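Local coordinates for aerotolerance-related membrane protein (PDB 4JDU), which binds calcium through a von Willebrand factor type A domain, the part held in this chain, and is probably a membrane protein linked to aerotolerance, at residues A[9-14]-A[43-48]; A[61-66]-A[70-75]; A[97-102]-A[110-115]. The protein carries 6 engineered substitutions. All coordinates share one frame; numbering follows the deposited sequence.

Interaction 1: residues A[9-14]-A[43-48]; sequences VEVMIA and DGMEND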
# COMPACT_ATOMS: atom_id res chain seq x y z
N VAL A 9 8.39 12.59 11.34
CA VAL A 9 7.00 12.29 11.02
C VAL A 9 6.75 10.82 11.31
O VAL A 9 7.67 10.01 11.23
CB VAL A 9 6.72 12.59 9.53
CG1 VAL A 9 5.28 12.22 9.13
CG2 VAL A 9 6.99 14.05 9.24
N GLU A 10 5.52 10.46 11.66
CA GLU A 10 5.15 9.06 11.77
C GLU A 10 4.51 8.62 10.47
O GLU A 10 3.61 9.29 9.96
CB GLU A 10 4.20 8.82 12.95
CG GLU A 10 4.86 9.06 14.30
CD GLU A 10 3.98 8.67 15.46
OE1 GLU A 10 2.89 8.11 15.23
OE2 GLU A 10 4.39 8.94 16.62
N VAL A 11 4.98 7.51 9.91
CA VAL A 11 4.49 7.03 8.62
C VAL A 11 3.95 5.62 8.75
O VAL A 11 4.68 4.70 9.14
CB VAL A 11 5.60 7.04 7.55
CG1 VAL A 11 5.07 6.54 6.21
CG2 VAL A 11 6.19 8.44 7.41
N MSE A 12 2.67 5.42 8.45
CA MSE A 12 2.10 4.08 8.45
C MSE A 12 1.93 3.60 7.03
O MSE A 12 1.16 4.18 6.24
CB MSE A 12 0.76 4.03 9.19
CG MSE A 12 0.11 2.66 9.13
SE MSE A 12 1.23 1.28 9.93
CE MSE A 12 1.33 1.98 11.73
N ILE A 13 2.67 2.55 6.69
CA ILE A 13 2.54 1.90 5.40
C ILE A 13 1.34 0.97 5.46
O ILE A 13 1.16 0.22 6.42
CB ILE A 13 3.79 1.05 5.08
CG1 ILE A 13 5.06 1.90 5.17
CG2 ILE A 13 3.66 0.41 3.70
CD1 ILE A 13 5.10 3.03 4.15
N ALA A 14 0.49 1.02 4.44
CA ALA A 14 -0.57 0.03 4.29
C ALA A 14 -0.36 -0.69 2.97
O ALA A 14 -0.59 -0.11 1.90
CB ALA A 14 -1.95 0.70 4.34
N ASP A 43 14.96 2.89 4.23
CA ASP A 43 16.41 3.13 4.20
C ASP A 43 16.70 4.61 4.00
O ASP A 43 17.78 5.09 4.34
CB ASP A 43 17.10 2.30 3.11
CG ASP A 43 17.44 0.89 3.56
OD1 ASP A 43 17.31 0.59 4.77
OD2 ASP A 43 17.86 0.07 2.71
N GLY A 44 15.73 5.33 3.46
CA GLY A 44 15.86 6.77 3.26
C GLY A 44 15.29 7.61 4.39
O GLY A 44 15.15 8.82 4.26
N MSE A 45 14.95 6.96 5.51
CA MSE A 45 14.46 7.67 6.69
C MSE A 45 15.60 7.98 7.65
O MSE A 45 16.59 7.25 7.72
CB MSE A 45 13.40 6.85 7.42
CG MSE A 45 12.08 6.75 6.69
SE MSE A 45 10.80 5.67 7.68
CE MSE A 45 9.25 6.00 6.55
N GLU A 46 15.44 9.07 8.40
CA GLU A 46 16.43 9.46 9.39
C GLU A 46 15.79 9.72 10.76
O GLU A 46 16.20 9.13 11.76
CB GLU A 46 17.20 10.69 8.92
CG GLU A 46 16.40 11.64 8.05
N ASN A 47 14.78 10.59 10.79
CA ASN A 47 14.16 11.01 12.04
C ASN A 47 12.75 10.46 12.22
O ASN A 47 12.16 10.56 13.29
CB ASN A 47 14.11 12.54 12.11
CG ASN A 47 15.46 13.17 11.89
OD1 ASN A 47 16.43 12.85 12.58
ND2 ASN A 47 15.55 14.07 10.91
N ASP A 48 12.22 9.87 11.15
CA ASP A 48 10.84 9.43 11.14
C ASP A 48 10.66 8.11 11.87
O ASP A 48 11.63 7.41 12.18
CB ASP A 48 10.36 9.30 9.69
CG ASP A 48 10.53 10.59 8.92
OD1 ASP A 48 10.36 11.67 9.52
OD2 ASP A 48 10.83 10.53 7.70
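The backbones of 9-14 and 43-48 come together at one end, where the CA atoms of Val9 and Asp48 lie 4.8 Å apart; 43-48 is the irregular connection between helix 37-43 and strand 49-55. The one hydrogen bond across the contact runs from Val9 N to Asp48 OD1 at 2.8 Å, with an N-H...O angle of 161°. The donor reaches OD1 on the anti side of the carboxylate and 31° out of its plane, so the bond is fairly straight at the hydrogen but tilted at the acceptor. With CG beside the backbone N (chi1 -56°), the Asp48 side chain lies next to that of Val9, and both leave their backbones in the same sense. In the von Willebrand factor A fold, strands 9-16 and 49-55 are parallel neighbours in the central sheet, and Val9 and Val11 both make backbone hydrogen bonds with Lys49. The Asp48 carboxylate bond therefore sits one residue ahead of the Lys49 pairing, at the start of strand 49-55. Farther along, selenomethionine Met45 extends from the connection, straight beyond CG, and crosses Val11 obliquely. Its terminal CE lies 3.9 Å from Val11 CB and 4.0 Å from Val11 CG2, a purely apolar touch; Val50 on strand 49-55 also packs against the Met45 side chain. The Asp48 carbonyl has a separate partner in the hydroxyl of Tyr69.

Interaction 2: residues A[61-66]-A[70-75]; sequences TQLPIT and ISAKMF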
# COMPACT_ATOMS: atom_id res chain seq x y z
N THR A 61 -2.15 -5.12 11.47
CA THR A 61 -0.88 -4.46 11.75
C THR A 61 0.24 -5.46 12.02
O THR A 61 0.26 -6.14 13.05
CB THR A 61 -1.02 -3.51 12.94
OG1 THR A 61 -2.04 -2.55 12.63
CG2 THR A 61 0.29 -2.79 13.21
N GLN A 62 1.18 -5.56 11.09
CA GLN A 62 2.34 -6.42 11.32
C GLN A 62 3.34 -5.72 12.21
O GLN A 62 3.88 -6.31 13.15
CB GLN A 62 3.00 -6.80 10.00
CG GLN A 62 2.15 -7.68 9.12
CD GLN A 62 2.97 -8.34 8.05
OE1 GLN A 62 4.06 -7.87 7.72
NE2 GLN A 62 2.46 -9.45 7.52
N LEU A 63 3.63 -4.47 11.89
CA LEU A 63 4.66 -3.73 12.60
C LEU A 63 4.08 -2.44 13.16
O LEU A 63 3.79 -1.52 12.40
CB LEU A 63 5.81 -3.40 11.65
CG LEU A 63 6.98 -2.64 12.27
CD1 LEU A 63 7.66 -3.49 13.34
CD2 LEU A 63 7.96 -2.26 11.19
N PRO A 64 3.91 -2.37 14.48
CA PRO A 64 3.53 -1.10 15.10
C PRO A 64 4.60 -0.04 14.84
O PRO A 64 5.78 -0.38 14.64
CB PRO A 64 3.45 -1.44 16.60
CG PRO A 64 3.18 -2.92 16.64
CD PRO A 64 3.94 -3.48 15.46
N ILE A 65 4.18 1.22 14.84
CA ILE A 65 5.07 2.35 14.58
C ILE A 65 6.35 2.24 15.41
O ILE A 65 6.30 2.05 16.63
CB ILE A 65 4.38 3.69 14.94
CG1 ILE A 65 3.27 4.01 13.93
CG2 ILE A 65 5.40 4.82 15.01
CD1 ILE A 65 3.75 4.62 12.62
N THR A 66 7.50 2.37 14.76
CA THR A 66 8.78 2.16 15.44
C THR A 66 9.92 2.94 14.79
O THR A 66 9.83 3.33 13.63
CB THR A 66 9.15 0.65 15.40
OG1 THR A 66 10.39 0.44 16.08
CG2 THR A 66 9.27 0.15 13.97
N ILE A 70 15.23 -1.15 10.31
CA ILE A 70 15.74 -2.42 9.80
C ILE A 70 14.74 -3.53 10.06
O ILE A 70 14.55 -4.42 9.22
CB ILE A 70 17.11 -2.75 10.42
CG1 ILE A 70 18.11 -1.62 10.14
CG2 ILE A 70 17.64 -4.06 9.86
CD1 ILE A 70 18.20 -1.26 8.66
N SER A 71 14.08 -3.49 11.21
CA SER A 71 13.03 -4.46 11.50
C SER A 71 11.95 -4.45 10.43
O SER A 71 11.45 -5.50 10.02
CB SER A 71 12.40 -4.18 12.86
OG SER A 71 11.33 -5.08 13.10
N ALA A 72 11.57 -3.25 9.98
CA ALA A 72 10.59 -3.12 8.92
C ALA A 72 11.03 -3.87 7.67
O ALA A 72 10.24 -4.62 7.09
CB ALA A 72 10.35 -1.64 8.60
N LYS A 73 12.28 -3.69 7.28
CA LYS A 73 12.81 -4.39 6.11
C LYS A 73 12.71 -5.90 6.28
O LYS A 73 12.45 -6.62 5.32
CB LYS A 73 14.27 -4.00 5.83
CG LYS A 73 14.49 -2.52 5.66
CD LYS A 73 15.47 -2.18 4.55
CE LYS A 73 16.79 -2.92 4.69
NZ LYS A 73 17.87 -2.36 3.80
N MSE A 74 12.92 -6.37 7.50
CA MSE A 74 12.87 -7.80 7.79
C MSE A 74 11.47 -8.41 7.66
O MSE A 74 11.31 -9.53 7.16
CB MSE A 74 13.49 -8.08 9.16
CG MSE A 74 14.96 -7.67 9.24
SE MSE A 74 16.08 -8.70 8.01
CE MSE A 74 16.16 -7.49 6.49
N PHE A 75 10.45 -7.66 8.08
CA PHE A 75 9.07 -8.09 7.90
C PHE A 75 8.73 -8.31 6.42
O PHE A 75 7.96 -9.21 6.07
CB PHE A 75 8.11 -7.07 8.52
CG PHE A 75 7.83 -7.30 9.99
CD1 PHE A 75 8.77 -6.93 10.95
CD2 PHE A 75 6.63 -7.85 10.39
CE1 PHE A 75 8.51 -7.13 12.30
CE2 PHE A 75 6.36 -8.05 11.74
CZ PHE A 75 7.30 -7.70 12.69
O HOH W 1 5.72 -10.05 7.32
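Leu63 and Phe75 cross where 61-66, on the edge strand of the main sheet, faces helix 69-77. Leu63 CB starts toward the helix, and CG stands anti to the backbone N (chi1 -179°), which carries the fork of the side chain outward to the helix. There the two methyls divide the work. CD2 rests on Ala72, with CD2 to Ala72 CB measuring 3.6 Å. CD1 meets two residues one helical turn apart, Phe75 CE1 at 3.9 Å and, at similar range, the Ser71 hydroxyl oxygen. Ser71, Ala72 and Phe75 fall on one helical face, so the branched leucine end spans adjacent positions of that face.

Gln62 adds a second, more polar patch. Its side chain and that of Phe75 run antiparallel, overlapping along their lengths, with Gln62 CB lying 3.8 Å from Phe75 CD2 and the amide plane inclined 49° to the ring. The backbone oxygen, Gln62 O, comes to 3.3 Å from Phe75 CE2, obliquely to the ring. Gln62 and Leu63 form a classic beta bulge opposite Met52 of strand 49-55; both side chains point toward the helix, consistent with the extra residue of a bulge.

Beside this patch, one water donates to Gln62 OE1 at 2.8 Å and to Phe75 O at 2.7 Å, bridging side-chain amide and helix backbone. Phe75 O is also hydrogen-bonded to Ser78 OG. The direct contact across 61-66 and 70-75 is therefore carried by carbon surfaces and an oblique carbonyl-to-ring approach, while the polar link between the segments passes through water.

Interaction 3: residues A[97-102]-A[110-115]; sequences LAARSF and RAIVVI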
# COMPACT_ATOMS: atom_id res chain seq x y z
N LEU A 97 -7.72 1.48 9.83
CA LEU A 97 -6.84 0.88 10.82
C LEU A 97 -5.59 1.74 10.99
O LEU A 97 -5.16 2.00 12.12
CB LEU A 97 -6.46 -0.53 10.37
CG LEU A 97 -5.49 -1.26 11.29
CD1 LEU A 97 -6.07 -1.46 12.66
CD2 LEU A 97 -5.14 -2.61 10.65
N ALA A 98 -5.02 2.18 9.87
CA ALA A 98 -3.83 3.04 9.91
C ALA A 98 -4.07 4.33 10.68
O ALA A 98 -3.21 4.75 11.47
CB ALA A 98 -3.34 3.34 8.50
N ALA A 99 -5.23 4.95 10.47
CA ALA A 99 -5.54 6.22 11.10
C ALA A 99 -5.60 6.11 12.62
O ALA A 99 -5.43 7.10 13.32
CB ALA A 99 -6.85 6.78 10.57
N ARG A 100 -5.84 4.90 13.11
CA ARG A 100 -5.94 4.66 14.54
C ARG A 100 -4.67 4.06 15.12
O ARG A 100 -4.64 3.66 16.29
CB ARG A 100 -7.15 3.77 14.81
CG ARG A 100 -8.45 4.51 14.56
CD ARG A 100 -9.67 3.69 14.93
NE ARG A 100 -9.61 3.19 16.30
CZ ARG A 100 -10.45 2.27 16.76
NH1 ARG A 100 -10.38 1.84 18.02
NH2 ARG A 100 -11.37 1.77 15.94
N SER A 101 -3.61 4.04 14.33
CA SER A 101 -2.39 3.32 14.70
C SER A 101 -1.19 4.20 15.02
O SER A 101 -0.09 3.68 15.28
CB SER A 101 -2.00 2.34 13.59
OG SER A 101 -2.96 1.31 13.48
N PHE A 102 -1.38 5.52 15.01
CA PHE A 102 -0.29 6.44 15.33
C PHE A 102 -0.13 6.61 16.83
O PHE A 102 -1.04 6.31 17.61
CB PHE A 102 -0.53 7.80 14.65
CG PHE A 102 -0.46 7.73 13.15
CD1 PHE A 102 0.76 7.78 12.49
CD2 PHE A 102 -1.62 7.59 12.39
CE1 PHE A 102 0.84 7.72 11.10
CE2 PHE A 102 -1.55 7.51 10.99
CZ PHE A 102 -0.32 7.58 10.34
N ARG A 110 1.64 13.06 10.78
CA ARG A 110 1.20 11.69 10.57
C ARG A 110 0.84 11.51 9.10
O ARG A 110 0.07 12.29 8.53
CB ARG A 110 -0.03 11.37 11.43
CG ARG A 110 0.11 11.59 12.94
CD ARG A 110 -1.28 11.41 13.58
NE ARG A 110 -1.42 11.58 15.04
CZ ARG A 110 -0.54 11.26 15.99
NH1 ARG A 110 0.66 10.75 15.71
NH2 ARG A 110 -0.87 11.46 17.26
N ALA A 111 1.40 10.48 8.48
CA ALA A 111 1.12 10.18 7.07
C ALA A 111 0.86 8.71 6.87
O ALA A 111 1.53 7.86 7.47
CB ALA A 111 2.27 10.63 6.19
N ILE A 112 -0.12 8.40 6.03
CA ILE A 112 -0.41 7.04 5.62
C ILE A 112 0.03 6.89 4.18
O ILE A 112 -0.21 7.78 3.36
CB ILE A 112 -1.91 6.73 5.74
CG1 ILE A 112 -2.36 6.86 7.21
CG2 ILE A 112 -2.25 5.35 5.17
CD1 ILE A 112 -3.86 6.78 7.41
N VAL A 113 0.71 5.78 3.88
CA VAL A 113 1.10 5.49 2.50
C VAL A 113 0.49 4.16 2.09
O VAL A 113 0.93 3.10 2.56
CB VAL A 113 2.64 5.44 2.35
CG1 VAL A 113 3.02 5.16 0.89
CG2 VAL A 113 3.27 6.75 2.82
N VAL A 114 -0.55 4.23 1.27
CA VAL A 114 -1.21 3.03 0.76
C VAL A 114 -0.51 2.58 -0.52
O VAL A 114 -0.33 3.38 -1.43
CB VAL A 114 -2.70 3.30 0.46
CG1 VAL A 114 -3.39 2.02 0.04
CG2 VAL A 114 -3.40 3.89 1.69
N ILE A 115 -0.10 1.31 -0.56
CA ILE A 115 0.58 0.74 -1.73
C ILE A 115 -0.28 -0.40 -2.28
O ILE A 115 -0.49 -1.42 -1.63
CB ILE A 115 2.00 0.26 -1.38
CG1 ILE A 115 2.73 1.38 -0.64
CG2 ILE A 115 2.76 -0.15 -2.62
CD1 ILE A 115 4.15 1.06 -0.26
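Phe102 and Arg110 face each other across the link between helix 91-99 and strand 109-116, one helix-to-strand connection of the alpha/beta von Willebrand factor A fold. The ring interaction is a CH-pi contact: Arg110 CB stands 3.7 Å from the Phe102 centroid and 10° off the ring normal, hence almost over the centre of one face. The arginine, extended from CG to NE, then runs antiparallel to the phenylalanine side chain, back toward the root of the ring. Its guanidinium consequently arrives above Phe102 CB, with NH1 3.4 Å from that atom, and its plane lies 27° from that of the ring. Arg110 NH2 has a weak hydrogen bond to Thr103 O, and NH1 a long, weak ion pair with Glu10.

Edge contacts come from the next two strand residues. Near the ring plane, Phe102 CZ meets Ala111 O at 3.4 Å and Ile112 CG1 at 3.8 Å, so the strand contributes both a carbonyl and a methylene to the rim of the ring.

Purely apolar packing joins the helix end to the strand. Ile112 CD1 lies 3.6 Å from Ala98 CB; Ala99 CB is a looser neighbour of the same methyl.

The side-chain hydrogen bond within 97-102 lies at the end of the helix: Leu97 O accepts from Arg100 N and from Ser101 OG on opposite faces of its carbonyl plane, the hydroxyl standing 42° out of that plane at 2.7 Å.

From the N terminus, interaction 1 closes first, bringing the connection after helix 37-43 back to strand 9-16. Interaction 2 then closes a short turn between edge strand 59-66 and helix 69-77, and interaction 3 joins the end of helix 91-99 to strand 109-116. The three follow in series, without nesting or crossing, yet all reach the same sheet. Asp43 and Lys73 form a salt bridge between interactions 1 and 2, while Ile65 packs on Met12. Strands 9-16 and 109-116 are adjacent, with probable hydrogen bonds from Met12 and Ala14 to interaction 3. Ile65 and Thr61 touch Ser101, linking interactions 2 and 3.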